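Local coordinates for protein HTH-type transcriptional regulator cbl (Escherichia coli K12, PDB 2FYI) that may act as an accessory transcriptional regulator of the cys regulon, a DNA-binding LysR-family factor represented here by its cofactor-binding domain, at residues 83-88 with 189-194; 13-18 with 42-47; 113-118 with 137-142. All blocks are in the same frame, centred on the assembly; numbering follows the deposited sequence.

Contact 1. Residues 83-88 with 189-194; sequences PWFRWH and NTVWLG
Asn189 packs against one face of the Trp87 indole and bonds its backbone as well. Its CB sits over one face of the Trp87 five-membered ring, 3.6 Å from the centroid and 26° off the ring normal, a CH-pi contact. The amide continues over the six-membered ring, its plane turned 31° from the indole. From there ND2 reaches back to Trp87 O at 3.2 Å, approaching from above the carbonyl plane rather than along a lone pair. That oxygen also takes Asn189 N at 2.7 Å, so two donors of one residue hold it, while Trp87 N returns a bond to Asn189 O. With CG between the backbone N and the carbonyl carbon (chi1 63°), the Trp87 ring swings back across the partner strand, and NE1 comes 3.5 Å from Val191 CG2. The same methyl lies over the Phe85 ring, 4.2 Å from its centroid. Farther along, Trp84 CB meets Leu193 CD1 at 3.5 Å, and Pro83 CD rests on Trp192 CZ3 at 3.8 Å.

The antiparallel register is interrupted at Val191: its O accepts Trp84 N at 2.7 Å, but its N donates to Phe85 O. Two residues thus face one, the signature of a beta bulge. In the second shell, Ser70 OG bonds Trp87 NE1, and Ile68 of strand 66-69 packs on Val191 and Leu193. This long, bulged strand pair near the spatial centre of the chain is consistent with the crossover hinge that joins the two subdomains in the periplasmic-binding-protein fold of LysR effector domains.

Contact 2. Residues 13-18 with 42-47; sequences SGVLTI and EVRLEL
Ser13 opens the contact loosely, its CA beside Glu42 O and the Val43 methyl CG2. Gly14 follows with backbone angles open in practice to glycine; its O accepts Arg44 N at 2.8 Å and carries Val43 CG1 alongside. Val15 turns to the more exposed face, where CG1 leans on the Glu46 carboxylate and CG2 lies along the Arg44 chain. Leu16 does most for the register: its N donates to Arg44 O at 2.7 Å, and its O takes Glu46 N at 2.8 Å, nearly straight at 175°. Its CD2 packs beside Leu45 CD1 at 3.7 Å on the buried face.

Thr17 adds a hydroxyl to the polar face. OG1 comes within 3.1 Å of Glu46 OE1, at best a weak hydrogen bond. Arg44, with CG anti to the backbone N (chi1 165°) and its chain extended to NE, carries its guanidinium alongside the Glu46 carboxylate. There OE2 accepts NE at 2.8 Å through its anti lone pair, a salt bridge within one strand. Arg44 NH1 has a further partner in Asp140 of the second subunit. Replacing Glu46 by alanine would probably leave Arg44 NE without its carboxylate mate, the guanidinium freer to turn and Val15 CG1 less supported. Ile18 closes the segment, with N on Glu46 O at 2.9 Å and CD1 against Leu45 CD1 at 3.7 Å.

Ile33 and Phe36 of helix 29-39 pack on the leucine face, and Leu47 pairs with a strand of the second subunit. The strand segments run 23° from parallel, joined through helices 22-27 and 29-39, a beta-alpha-beta connection of the periplasmic-binding-protein fold.

Contact 3. Residues 113-118 with 137-142; sequences WPLITY and LLADIV
Leu115 and Ile141 form the one bridge of this contact, and its tight part gathers round them. Leu115 N donates to Asp140 O at 2.7 Å, and Leu115 O takes Val142 N at 2.8 Å, in the carbonyl plane. Leu115 CD1 presses on Ala139 CB at 3.6 Å, and Thr117 CG2 meets Ile141 CD1 at 3.7 Å. Thr117 chi1 of -158° sets OG1 anti to the backbone N and leaves the methyl to face Ile141; OG1 itself bonds Leu163 O. Ile116 CG1 touches Val142 CG1 more lightly, at 4.0 Å.

The other end is looser: Trp113, Pro114 and Asp140 are partly exposed, whereas Leu115, Ile116 and Thr117 are buried. Pro114 CB comes only to 4.1 Å of Val142 CB. The touching parts run 78° apart, as the chain turns a corner at Val142. Asp140 OD1 forms a salt bridge with Arg44 of the second subunit.

Strand 161-165 pairs with strand 115-118, with Ile161 and Leu163 against Leu115. Phe132 and Ile128 of helix 125-134, the connection of this beta-alpha-beta unit, pack on Leu115 and Thr117, while Ile151 and Val155 of helix 148-157 pack on Ile116.

Overall arrangement
Contact 1 sits centrally, its centre about 7 Å from that of the chain; contacts 2 and 3 lie about 21 and 20 Å out, on opposite sides, at the dimer interface. All three are only partly buried. Contacts 2 and 3 are parallel pairs, each connected through helical segments; contact 1 is antiparallel and joins strands distant in sequence, with contact 3 falling between its segments along the chain. Aromatic rings and an amide dominate contact 1, which no other chain touches, whereas contacts 2 and 3 combine buried aliphatic side chains with polar groups. Arg44 of contact 2 and Asp140 of contact 3 form a salt bridge between subunits, so these distant ends meet across the dimer.

Contact 1. Residues 83-88 with 189-194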
ATOM      1  N   PRO A  83      20.634  12.382   0.247  1.00 32.51           N
ATOM      2  CA  PRO A  83      19.533  12.807   1.128  1.00 31.57           C
ATOM      3  C   PRO A  83      18.571  13.754   0.416  1.00 30.76           C
ATOM      4  O   PRO A  83      18.991  14.741  -0.174  1.00 31.28           O
ATOM      5  CB  PRO A  83      20.261  13.492   2.292  1.00 30.54           C
ATOM      6  CG  PRO A  83      21.615  13.819   1.782  1.00 30.11           C
ATOM      7  CD  PRO A  83      21.943  12.941   0.626  1.00 30.34           C
ATOM      8  N   TRP A  84      17.293  13.446   0.448  1.00 30.10           N
ATOM      9  CA  TRP A  84      16.330  14.343  -0.134  1.00 30.19           C
ATOM     10  C   TRP A  84      15.763  15.313   0.917  1.00 30.47           C
ATOM     11  O   TRP A  84      15.914  16.527   0.777  1.00 31.64           O
ATOM     12  CB  TRP A  84      15.264  13.577  -0.881  1.00 30.90           C
ATOM     13  CG  TRP A  84      14.275  14.438  -1.526  1.00 31.51           C
ATOM     14  CD1 TRP A  84      14.351  15.792  -1.720  1.00 31.45           C
ATOM     15  CD2 TRP A  84      13.050  14.011  -2.111  1.00 32.04           C
ATOM     16  NE1 TRP A  84      13.244  16.232  -2.389  1.00 31.58           N
ATOM     17  CE2 TRP A  84      12.423  15.158  -2.637  1.00 32.09           C
ATOM     18  CE3 TRP A  84      12.418  12.769  -2.239  1.00 31.62           C
ATOM     19  CZ2 TRP A  84      11.184  15.098  -3.270  1.00 31.32           C
ATOM     20  CZ3 TRP A  84      11.196  12.713  -2.872  1.00 31.54           C
ATOM     21  CH2 TRP A  84      10.587  13.874  -3.371  1.00 31.44           C
ATOM     22  N   PHE A  85      15.149  14.797   1.973  1.00 30.09           N
ATOM     23  CA  PHE A  85      14.745  15.635   3.098  1.00 30.06           C
ATOM     24  C   PHE A  85      14.583  14.771   4.346  1.00 30.92           C
ATOM     25  O   PHE A  85      14.612  13.539   4.260  1.00 31.24           O
ATOM     26  CB  PHE A  85      13.452  16.387   2.796  1.00 30.69           C
ATOM     27  CG  PHE A  85      12.317  15.489   2.484  1.00 31.69           C
ATOM     28  CD1 PHE A  85      11.557  14.934   3.506  1.00 31.34           C
ATOM     29  CD2 PHE A  85      12.037  15.133   1.156  1.00 32.97           C
ATOM     30  CE1 PHE A  85      10.509  14.063   3.225  1.00 31.98           C
ATOM     31  CE2 PHE A  85      10.982  14.248   0.854  1.00 33.00           C
ATOM     32  CZ  PHE A  85      10.214  13.707   1.899  1.00 32.01           C
ATOM     33  N   ARG A  86      14.427  15.413   5.505  1.00 31.77           N
ATOM     34  CA  ARG A  86      14.152  14.686   6.755  1.00 33.13           C
ATOM     35  C   ARG A  86      12.716  14.777   7.245  1.00 33.17           C
ATOM     36  O   ARG A  86      11.989  15.703   6.914  1.00 32.56           O
ATOM     37  CB  ARG A  86      15.135  15.047   7.846  1.00 34.22           C
ATOM     38  CG  ARG A  86      16.482  14.564   7.469  1.00 37.66           C
ATOM     39  CD  ARG A  86      17.530  15.436   8.054  1.00 41.85           C
ATOM     40  NE  ARG A  86      18.202  14.737   9.145  1.00 45.79           N
ATOM     41  CZ  ARG A  86      17.885  14.823  10.442  1.00 47.75           C
ATOM     42  NH1 ARG A  86      16.885  15.614  10.890  1.00 48.70           N
ATOM     43  NH2 ARG A  86      18.594  14.107  11.310  1.00 48.12           N
ATOM     44  N   TRP A  87      12.299  13.766   7.998  1.00 34.02           N
ATOM     45  CA  TRP A  87      10.923  13.692   8.465  1.00 34.49           C
ATOM     46  C   TRP A  87      10.768  12.885   9.726  1.00 35.23           C
ATOM     47  O   TRP A  87      11.623  12.051  10.049  1.00 36.18           O
ATOM     48  CB  TRP A  87      10.055  13.085   7.403  1.00 33.81           C
ATOM     49  CG  TRP A  87      10.396  11.700   7.068  1.00 33.74           C
ATOM     50  CD1 TRP A  87      11.277  11.286   6.128  1.00 33.48           C
ATOM     51  CD2 TRP A  87       9.832  10.510   7.647  1.00 34.34           C
ATOM     52  NE1 TRP A  87      11.299   9.910   6.067  1.00 33.82           N
ATOM     53  CE2 TRP A  87      10.417   9.409   6.989  1.00 34.44           C
ATOM     54  CE3 TRP A  87       8.883  10.269   8.656  1.00 33.78           C
ATOM     55  CZ2 TRP A  87      10.084   8.081   7.308  1.00 34.37           C
ATOM     56  CZ3 TRP A  87       8.555   8.952   8.967  1.00 33.60           C
ATOM     57  CH2 TRP A  87       9.159   7.876   8.299  1.00 33.68           C
ATOM     58  N   HIS A  88       9.663  13.138  10.426  1.00 35.23           N
ATOM     59  CA  HIS A  88       9.386  12.519  11.715  1.00 35.04           C
ATOM     60  C   HIS A  88       8.043  11.840  11.726  1.00 34.97           C
ATOM     61  O   HIS A  88       7.135  12.199  10.969  1.00 34.32           O
ATOM     62  CB  HIS A  88       9.305  13.581  12.786  1.00 35.57           C
ATOM     63  CG  HIS A  88      10.627  14.114  13.218  1.00 35.99           C
ATOM     64  ND1 HIS A  88      11.314  13.599  14.294  1.00 36.49           N
ATOM     65  CD2 HIS A  88      11.378  15.131  12.741  1.00 35.82           C
ATOM     66  CE1 HIS A  88      12.441  14.266  14.459  1.00 36.19           C
ATOM     67  NE2 HIS A  88      12.501  15.202  13.532  1.00 36.05           N
ATOM     68  N   ASN A 189      13.911  10.664  10.365  1.00 35.93           N
ATOM     69  CA  ASN A 189      14.260   9.741   9.283  1.00 35.40           C
ATOM     70  C   ASN A 189      14.730  10.529   8.080  1.00 34.74           C
ATOM     71  O   ASN A 189      14.547  11.741   8.012  1.00 35.33           O
ATOM     72  CB  ASN A 189      13.030   8.940   8.886  1.00 35.92           C
ATOM     73  CG  ASN A 189      12.382   8.274  10.071  1.00 36.74           C
ATOM     74  OD1 ASN A 189      12.815   7.204  10.512  1.00 37.35           O
ATOM     75  ND2 ASN A 189      11.357   8.912  10.617  1.00 36.34           N
ATOM     76  N   THR A 190      15.313   9.846   7.113  1.00 33.52           N
ATOM     77  CA  THR A 190      15.737  10.525   5.902  1.00 32.29           C
ATOM     78  C   THR A 190      15.226   9.804   4.685  1.00 32.42           C
ATOM     79  O   THR A 190      15.156   8.569   4.665  1.00 33.19           O
ATOM     80  CB  THR A 190      17.227  10.527   5.769  1.00 31.97           C
ATOM     81  OG1 THR A 190      17.791  11.142   6.919  1.00 31.80           O
ATOM     82  CG2 THR A 190      17.601  11.305   4.549  1.00 32.47           C
ATOM     83  N   VAL A 191      14.864  10.560   3.660  1.00 31.87           N
ATOM     84  CA  VAL A 191      14.445   9.928   2.428  1.00 30.98           C
ATOM     85  C   VAL A 191      15.594  10.057   1.466  1.00 31.31           C
ATOM     86  O   VAL A 191      16.085  11.157   1.250  1.00 30.49           O
ATOM     87  CB  VAL A 191      13.253  10.599   1.803  1.00 29.91           C
ATOM     88  CG1 VAL A 191      12.918   9.856   0.559  1.00 29.60           C
ATOM     89  CG2 VAL A 191      12.114  10.568   2.737  1.00 28.97           C
ATOM     90  N   TRP A 192      16.006   8.928   0.890  1.00 31.86           N
ATOM     91  CA  TRP A 192      17.147   8.882   0.000  1.00 31.37           C
ATOM     92  C   TRP A 192      16.756   8.767  -1.443  1.00 31.82           C
ATOM     93  O   TRP A 192      15.733   8.147  -1.808  1.00 33.87           O
ATOM     94  CB  TRP A 192      18.033   7.705   0.342  1.00 32.43           C
ATOM     95  CG  TRP A 192      18.498   7.729   1.750  1.00 33.28           C
ATOM     96  CD1 TRP A 192      17.891   7.145   2.822  1.00 33.50           C
ATOM     97  CD2 TRP A 192      19.678   8.366   2.251  1.00 32.98           C
ATOM     98  NE1 TRP A 192      18.618   7.393   3.966  1.00 33.54           N
ATOM     99  CE2 TRP A 192      19.719   8.132   3.646  1.00 32.40           C
ATOM    100  CE3 TRP A 192      20.699   9.105   1.657  1.00 33.47           C
ATOM    101  CZ2 TRP A 192      20.724   8.598   4.453  1.00 32.06           C
ATOM    102  CZ3 TRP A 192      21.725   9.579   2.474  1.00 33.63           C
ATOM    103  CH2 TRP A 192      21.719   9.322   3.863  1.00 33.03           C
ATOM    104  N   LEU A 193      17.599   9.368  -2.267  1.00 30.83           N
ATOM    105  CA  LEU A 193      17.543   9.230  -3.682  1.00 29.59           C
ATOM    106  C   LEU A 193      18.772   8.399  -4.013  1.00 30.05           C
ATOM    107  O   LEU A 193      19.899   8.805  -3.693  1.00 29.96           O
ATOM    108  CB  LEU A 193      17.709  10.597  -4.277  1.00 29.55           C
ATOM    109  CG  LEU A 193      16.628  11.587  -3.875  1.00 29.61           C
ATOM    110  CD1 LEU A 193      17.229  12.974  -3.734  1.00 28.05           C
ATOM    111  CD2 LEU A 193      15.484  11.548  -4.904  1.00 29.78           C
ATOM    112  N   GLY A 194      18.559   7.231  -4.621  1.00 29.71           N
ATOM    113  CA  GLY A 194      19.664   6.350  -4.968  1.00 30.56           C
ATOM    114  C   GLY A 194      19.837   6.123  -6.463  1.00 31.90           C
ATOM    115  O   GLY A 194      18.874   6.164  -7.227  1.00 33.25           O
TER

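Contact 2. Residues 13-18 with 42-47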
ATOM      1  N   SER A  13      13.975  13.303 -24.956  1.00 40.98           N
ATOM      2  CA  SER A  13      13.050  12.182 -25.011  1.00 41.47           C
ATOM      3  C   SER A  13      13.683  10.916 -24.419  1.00 41.03           C
ATOM      4  O   SER A  13      14.922  10.744 -24.457  1.00 41.14           O
ATOM      5  CB  SER A  13      12.556  11.981 -26.467  1.00 42.32           C
ATOM      6  OG  SER A  13      12.636  10.635 -26.930  1.00 42.80           O
ATOM      7  N   GLY A  14      12.827  10.054 -23.863  1.00 39.28           N
ATOM      8  CA  GLY A  14      13.236   8.744 -23.370  1.00 37.66           C
ATOM      9  C   GLY A  14      12.296   8.294 -22.273  1.00 37.15           C
ATOM     10  O   GLY A  14      11.269   8.919 -22.013  1.00 36.81           O
ATOM     11  N   VAL A  15      12.651   7.216 -21.600  1.00 36.17           N
ATOM     12  CA  VAL A  15      11.815   6.737 -20.536  1.00 35.04           C
ATOM     13  C   VAL A  15      12.570   6.864 -19.218  1.00 35.47           C
ATOM     14  O   VAL A  15      13.680   6.357 -19.079  1.00 36.62           O
ATOM     15  CB  VAL A  15      11.430   5.280 -20.769  1.00 34.03           C
ATOM     16  CG1 VAL A  15      10.429   4.842 -19.721  1.00 33.94           C
ATOM     17  CG2 VAL A  15      10.886   5.094 -22.171  1.00 32.94           C
ATOM     18  N   LEU A  16      11.975   7.545 -18.248  1.00 34.47           N
ATOM     19  CA  LEU A  16      12.562   7.608 -16.926  1.00 33.25           C
ATOM     20  C   LEU A  16      11.795   6.666 -16.016  1.00 33.11           C
ATOM     21  O   LEU A  16      10.606   6.850 -15.809  1.00 33.34           O
ATOM     22  CB  LEU A  16      12.472   9.024 -16.375  1.00 32.64           C
ATOM     23  CG  LEU A  16      12.899   9.170 -14.920  1.00 32.27           C
ATOM     24  CD1 LEU A  16      14.366   8.852 -14.770  1.00 31.93           C
ATOM     25  CD2 LEU A  16      12.622  10.570 -14.470  1.00 32.53           C
ATOM     26  N   THR A  17      12.459   5.663 -15.465  1.00 32.27           N
ATOM     27  CA  THR A  17      11.781   4.775 -14.549  1.00 32.41           C
ATOM     28  C   THR A  17      12.197   5.060 -13.096  1.00 32.68           C
ATOM     29  O   THR A  17      13.372   4.980 -12.751  1.00 33.20           O
ATOM     30  CB  THR A  17      12.011   3.292 -14.911  1.00 32.43           C
ATOM     31  OG1 THR A  17      11.442   3.024 -16.190  1.00 33.20           O
ATOM     32  CG2 THR A  17      11.328   2.388 -13.902  1.00 33.33           C
ATOM     33  N   ILE A  18      11.224   5.387 -12.247  1.00 31.85           N
ATOM     34  CA  ILE A  18      11.473   5.637 -10.835  1.00 31.92           C
ATOM     35  C   ILE A  18      10.819   4.557 -10.007  1.00 32.13           C
ATOM     36  O   ILE A  18       9.661   4.229 -10.230  1.00 32.54           O
ATOM     37  CB  ILE A  18      10.885   6.963 -10.415  1.00 31.83           C
ATOM     38  CG1 ILE A  18      11.734   8.083 -11.013  1.00 31.54           C
ATOM     39  CG2 ILE A  18      10.752   7.046  -8.877  1.00 31.28           C
ATOM     40  CD1 ILE A  18      10.997   9.399 -11.130  1.00 31.93           C
ATOM     41  N   GLU A  42       8.678  15.931 -23.306  1.00 36.61           N
ATOM     42  CA  GLU A  42       8.771  14.764 -24.179  1.00 37.58           C
ATOM     43  C   GLU A  42       9.386  13.519 -23.540  1.00 37.44           C
ATOM     44  O   GLU A  42       9.636  12.539 -24.226  1.00 38.65           O
ATOM     45  CB  GLU A  42       9.543  15.100 -25.439  1.00 39.50           C
ATOM     46  CG  GLU A  42       8.861  16.137 -26.257  1.00 42.69           C
ATOM     47  CD  GLU A  42       7.650  15.593 -26.978  1.00 44.30           C
ATOM     48  OE1 GLU A  42       7.828  15.248 -28.179  1.00 45.35           O
ATOM     49  OE2 GLU A  42       6.554  15.504 -26.353  1.00 44.42           O
ATOM     50  N   VAL A  43       9.669  13.537 -22.252  1.00 35.87           N
ATOM     51  CA  VAL A  43      10.188  12.325 -21.667  1.00 35.16           C
ATOM     52  C   VAL A  43       9.090  11.586 -20.943  1.00 36.22           C
ATOM     53  O   VAL A  43       8.376  12.140 -20.083  1.00 36.57           O
ATOM     54  CB  VAL A  43      11.326  12.556 -20.698  1.00 34.91           C
ATOM     55  CG1 VAL A  43      11.549  11.301 -19.866  1.00 33.03           C
ATOM     56  CG2 VAL A  43      12.566  12.932 -21.479  1.00 35.17           C
ATOM     57  N   ARG A  44       8.956  10.314 -21.295  1.00 36.79           N
ATOM     58  CA  ARG A  44       7.985   9.421 -20.656  1.00 36.94           C
ATOM     59  C   ARG A  44       8.432   9.005 -19.248  1.00 37.47           C
ATOM     60  O   ARG A  44       9.546   8.480 -19.028  1.00 37.49           O
ATOM     61  CB  ARG A  44       7.750   8.204 -21.545  1.00 38.22           C
ATOM     62  CG  ARG A  44       7.064   7.058 -20.894  1.00 40.44           C
ATOM     63  CD  ARG A  44       6.912   5.901 -21.891  1.00 42.42           C
ATOM     64  NE  ARG A  44       6.318   4.742 -21.220  1.00 43.83           N
ATOM     65  CZ  ARG A  44       5.116   4.234 -21.483  1.00 43.92           C
ATOM     66  NH1 ARG A  44       4.678   3.193 -20.781  1.00 43.83           N
ATOM     67  NH2 ARG A  44       4.356   4.748 -22.445  1.00 44.09           N
ATOM     68  N   LEU A  45       7.556   9.256 -18.294  1.00 37.80           N
ATOM     69  CA  LEU A  45       7.837   8.977 -16.905  1.00 38.57           C
ATOM     70  C   LEU A  45       7.100   7.704 -16.467  1.00 38.42           C
ATOM     71  O   LEU A  45       5.904   7.642 -16.592  1.00 39.05           O
ATOM     72  CB  LEU A  45       7.352  10.158 -16.083  1.00 39.48           C
ATOM     73  CG  LEU A  45       7.523   9.931 -14.597  1.00 41.43           C
ATOM     74  CD1 LEU A  45       9.013   9.952 -14.248  1.00 42.62           C
ATOM     75  CD2 LEU A  45       6.822  11.022 -13.865  1.00 42.63           C
ATOM     76  N   GLU A  46       7.798   6.690 -15.961  1.00 38.85           N
ATOM     77  CA  GLU A  46       7.140   5.494 -15.400  1.00 39.35           C
ATOM     78  C   GLU A  46       7.493   5.282 -13.930  1.00 38.93           C
ATOM     79  O   GLU A  46       8.656   5.499 -13.539  1.00 38.92           O
ATOM     80  CB  GLU A  46       7.557   4.240 -16.133  1.00 40.63           C
ATOM     81  CG  GLU A  46       7.166   4.185 -17.565  1.00 44.32           C
ATOM     82  CD  GLU A  46       7.952   3.109 -18.333  1.00 46.96           C
ATOM     83  OE1 GLU A  46       8.825   2.447 -17.686  1.00 48.16           O
ATOM     84  OE2 GLU A  46       7.714   2.946 -19.576  1.00 47.59           O
ATOM     85  N   LEU A  47       6.521   4.842 -13.119  1.00 37.86           N
ATOM     86  CA  LEU A  47       6.804   4.546 -11.715  1.00 38.07           C
ATOM     87  C   LEU A  47       6.481   3.127 -11.346  1.00 37.52           C
ATOM     88  O   LEU A  47       5.448   2.616 -11.764  1.00 37.82           O
ATOM     89  CB  LEU A  47       5.964   5.400 -10.784  1.00 40.18           C
ATOM     90  CG  LEU A  47       5.754   6.910 -10.851  1.00 41.11           C
ATOM     91  CD1 LEU A  47       6.026   7.395  -9.404  1.00 41.10           C
ATOM     92  CD2 LEU A  47       6.659   7.604 -11.883  1.00 41.23           C
TER

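Contact 3. Residues 113-118 with 137-142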
ATOM      1  N   TRP A 113      -1.157   1.982  24.840  1.00 35.36           N
ATOM      2  CA  TRP A 113      -2.295   1.790  23.926  1.00 35.49           C
ATOM      3  C   TRP A 113      -1.971   0.868  22.772  1.00 36.68           C
ATOM      4  O   TRP A 113      -0.790   0.684  22.432  1.00 38.78           O
ATOM      5  CB  TRP A 113      -2.735   3.119  23.370  1.00 35.53           C
ATOM      6  CG  TRP A 113      -2.958   4.084  24.434  1.00 35.93           C
ATOM      7  CD1 TRP A 113      -2.002   4.808  25.149  1.00 36.75           C
ATOM      8  CD2 TRP A 113      -4.206   4.451  24.951  1.00 34.95           C
ATOM      9  NE1 TRP A 113      -2.624   5.598  26.088  1.00 36.54           N
ATOM     10  CE2 TRP A 113      -3.975   5.391  25.990  1.00 35.25           C
ATOM     11  CE3 TRP A 113      -5.505   4.074  24.647  1.00 35.22           C
ATOM     12  CZ2 TRP A 113      -4.988   5.956  26.698  1.00 35.30           C
ATOM     13  CZ3 TRP A 113      -6.504   4.605  25.360  1.00 36.27           C
ATOM     14  CH2 TRP A 113      -6.253   5.557  26.375  1.00 36.41           C
ATOM     15  N   PRO A 114      -3.005   0.260  22.168  1.00 35.91           N
ATOM     16  CA  PRO A 114      -2.807  -0.532  20.939  1.00 35.48           C
ATOM     17  C   PRO A 114      -2.192   0.304  19.800  1.00 34.41           C
ATOM     18  O   PRO A 114      -2.752   1.312  19.454  1.00 34.33           O
ATOM     19  CB  PRO A 114      -4.250  -0.970  20.587  1.00 34.87           C
ATOM     20  CG  PRO A 114      -4.969  -0.942  21.880  1.00 34.18           C
ATOM     21  CD  PRO A 114      -4.408   0.236  22.618  1.00 34.96           C
ATOM     22  N   LEU A 115      -1.058  -0.082  19.231  1.00 34.66           N
ATOM     23  CA  LEU A 115      -0.499   0.712  18.129  1.00 35.76           C
ATOM     24  C   LEU A 115      -0.822   0.169  16.768  1.00 35.66           C
ATOM     25  O   LEU A 115      -0.874  -1.061  16.556  1.00 36.14           O
ATOM     26  CB  LEU A 115       0.992   0.778  18.180  1.00 38.27           C
ATOM     27  CG  LEU A 115       1.438   1.613  19.348  1.00 42.47           C
ATOM     28  CD1 LEU A 115       2.950   1.892  19.215  1.00 43.72           C
ATOM     29  CD2 LEU A 115       0.601   2.900  19.401  1.00 43.10           C
ATOM     30  N   ILE A 116      -1.009   1.095  15.833  1.00 33.46           N
ATOM     31  CA  ILE A 116      -1.188   0.748  14.454  1.00 31.41           C
ATOM     32  C   ILE A 116      -0.091   1.473  13.738  1.00 31.16           C
ATOM     33  O   ILE A 116      -0.078   2.692  13.667  1.00 31.78           O
ATOM     34  CB  ILE A 116      -2.525   1.219  13.931  1.00 30.98           C
ATOM     35  CG1 ILE A 116      -3.637   0.740  14.836  1.00 30.51           C
ATOM     36  CG2 ILE A 116      -2.762   0.721  12.509  1.00 30.27           C
ATOM     37  CD1 ILE A 116      -4.899   1.415  14.497  1.00 31.46           C
ATOM     38  N   THR A 117       0.861   0.722  13.219  1.00 31.38           N
ATOM     39  CA  THR A 117       2.021   1.355  12.628  1.00 31.57           C
ATOM     40  C   THR A 117       2.666   0.499  11.556  1.00 31.75           C
ATOM     41  O   THR A 117       2.172  -0.590  11.255  1.00 31.50           O
ATOM     42  CB  THR A 117       3.033   1.768  13.680  1.00 30.21           C
ATOM     43  OG1 THR A 117       3.851   2.789  13.126  1.00 32.16           O
ATOM     44  CG2 THR A 117       3.890   0.618  14.086  1.00 28.91           C
ATOM     45  N   TYR A 118       3.746   1.009  10.973  1.00 32.15           N
ATOM     46  CA  TYR A 118       4.410   0.322   9.868  1.00 33.59           C
ATOM     47  C   TYR A 118       5.051  -0.971  10.317  1.00 34.39           C
ATOM     48  O   TYR A 118       5.480  -1.097  11.443  1.00 34.75           O
ATOM     49  CB  TYR A 118       5.469   1.223   9.230  1.00 33.63           C
ATOM     50  CG  TYR A 118       4.905   2.552   8.826  1.00 33.28           C
ATOM     51  CD1 TYR A 118       5.248   3.705   9.529  1.00 33.28           C
ATOM     52  CD2 TYR A 118       3.994   2.648   7.781  1.00 31.87           C
ATOM     53  CE1 TYR A 118       4.718   4.930   9.191  1.00 32.80           C
ATOM     54  CE2 TYR A 118       3.461   3.861   7.434  1.00 32.60           C
ATOM     55  CZ  TYR A 118       3.825   5.004   8.153  1.00 33.18           C
ATOM     56  OH  TYR A 118       3.310   6.238   7.824  1.00 33.52           O
ATOM     57  N   LEU A 137      10.819  -0.999  26.811  1.00 26.87           N
ATOM     58  CA  LEU A 137       9.497  -1.377  26.363  1.00 27.20           C
ATOM     59  C   LEU A 137       9.391  -1.950  24.954  1.00 29.34           C
ATOM     60  O   LEU A 137      10.122  -1.535  24.045  1.00 30.12           O
ATOM     61  CB  LEU A 137       8.609  -0.160  26.376  1.00 26.71           C
ATOM     62  CG  LEU A 137       8.113   0.334  27.726  1.00 27.41           C
ATOM     63  CD1 LEU A 137       7.430   1.675  27.550  1.00 25.29           C
ATOM     64  CD2 LEU A 137       7.182  -0.729  28.402  1.00 27.63           C
ATOM     65  N   LEU A 138       8.434  -2.872  24.776  1.00 30.22           N
ATOM     66  CA  LEU A 138       7.901  -3.274  23.460  1.00 30.63           C
ATOM     67  C   LEU A 138       6.593  -2.545  23.166  1.00 32.94           C
ATOM     68  O   LEU A 138       5.755  -2.428  24.039  1.00 34.39           O
ATOM     69  CB  LEU A 138       7.600  -4.761  23.438  1.00 28.42           C
ATOM     70  CG  LEU A 138       8.796  -5.688  23.598  1.00 27.45           C
ATOM     71  CD1 LEU A 138       8.313  -7.132  23.782  1.00 26.91           C
ATOM     72  CD2 LEU A 138       9.695  -5.539  22.404  1.00 25.66           C
ATOM     73  N   ALA A 139       6.393  -2.053  21.947  1.00 35.71           N
ATOM     74  CA  ALA A 139       5.099  -1.480  21.612  1.00 36.95           C
ATOM     75  C   ALA A 139       4.132  -2.627  21.346  1.00 38.34           C
ATOM     76  O   ALA A 139       4.538  -3.696  20.902  1.00 38.10           O
ATOM     77  CB  ALA A 139       5.197  -0.582  20.415  1.00 36.52           C
ATOM     78  N   ASP A 140       2.863  -2.410  21.672  1.00 39.96           N
ATOM     79  CA  ASP A 140       1.806  -3.314  21.287  1.00 40.94           C
ATOM     80  C   ASP A 140       1.371  -3.049  19.849  1.00 39.79           C
ATOM     81  O   ASP A 140       0.560  -2.167  19.580  1.00 40.70           O
ATOM     82  CB  ASP A 140       0.580  -3.128  22.168  1.00 43.95           C
ATOM     83  CG  ASP A 140      -0.547  -4.073  21.759  1.00 47.49           C
ATOM     84  OD1 ASP A 140      -0.374  -4.748  20.697  1.00 48.13           O
ATOM     85  OD2 ASP A 140      -1.579  -4.164  22.481  1.00 49.12           O
ATOM     86  N   ILE A 141       1.890  -3.819  18.917  1.00 38.34           N
ATOM     87  CA  ILE A 141       1.476  -3.663  17.547  1.00 36.67           C
ATOM     88  C   ILE A 141       0.199  -4.462  17.324  1.00 37.65           C
ATOM     89  O   ILE A 141       0.207  -5.698  17.319  1.00 39.12           O
ATOM     90  CB  ILE A 141       2.504  -4.205  16.628  1.00 34.36           C
ATOM     91  CG1 ILE A 141       3.867  -3.568  16.935  1.00 33.11           C
ATOM     92  CG2 ILE A 141       2.044  -3.996  15.230  1.00 34.30           C
ATOM     93  CD1 ILE A 141       3.986  -2.148  16.551  1.00 32.11           C
ATOM     94  N   VAL A 142      -0.912  -3.768  17.138  1.00 36.59           N
ATOM     95  CA  VAL A 142      -2.154  -4.469  16.947  1.00 35.28           C
ATOM     96  C   VAL A 142      -2.447  -4.554  15.445  1.00 34.27           C
ATOM     97  O   VAL A 142      -3.255  -5.362  15.010  1.00 34.67           O
ATOM     98  CB  VAL A 142      -3.272  -3.762  17.711  1.00 35.17           C
ATOM     99  CG1 VAL A 142      -3.891  -2.710  16.846  1.00 36.22           C
ATOM    100  CG2 VAL A 142      -4.296  -4.733  18.112  1.00 35.03           C
TER
HETATM  101  O   HOH W   1       2.171  -0.192  22.590  1.00 27.18           O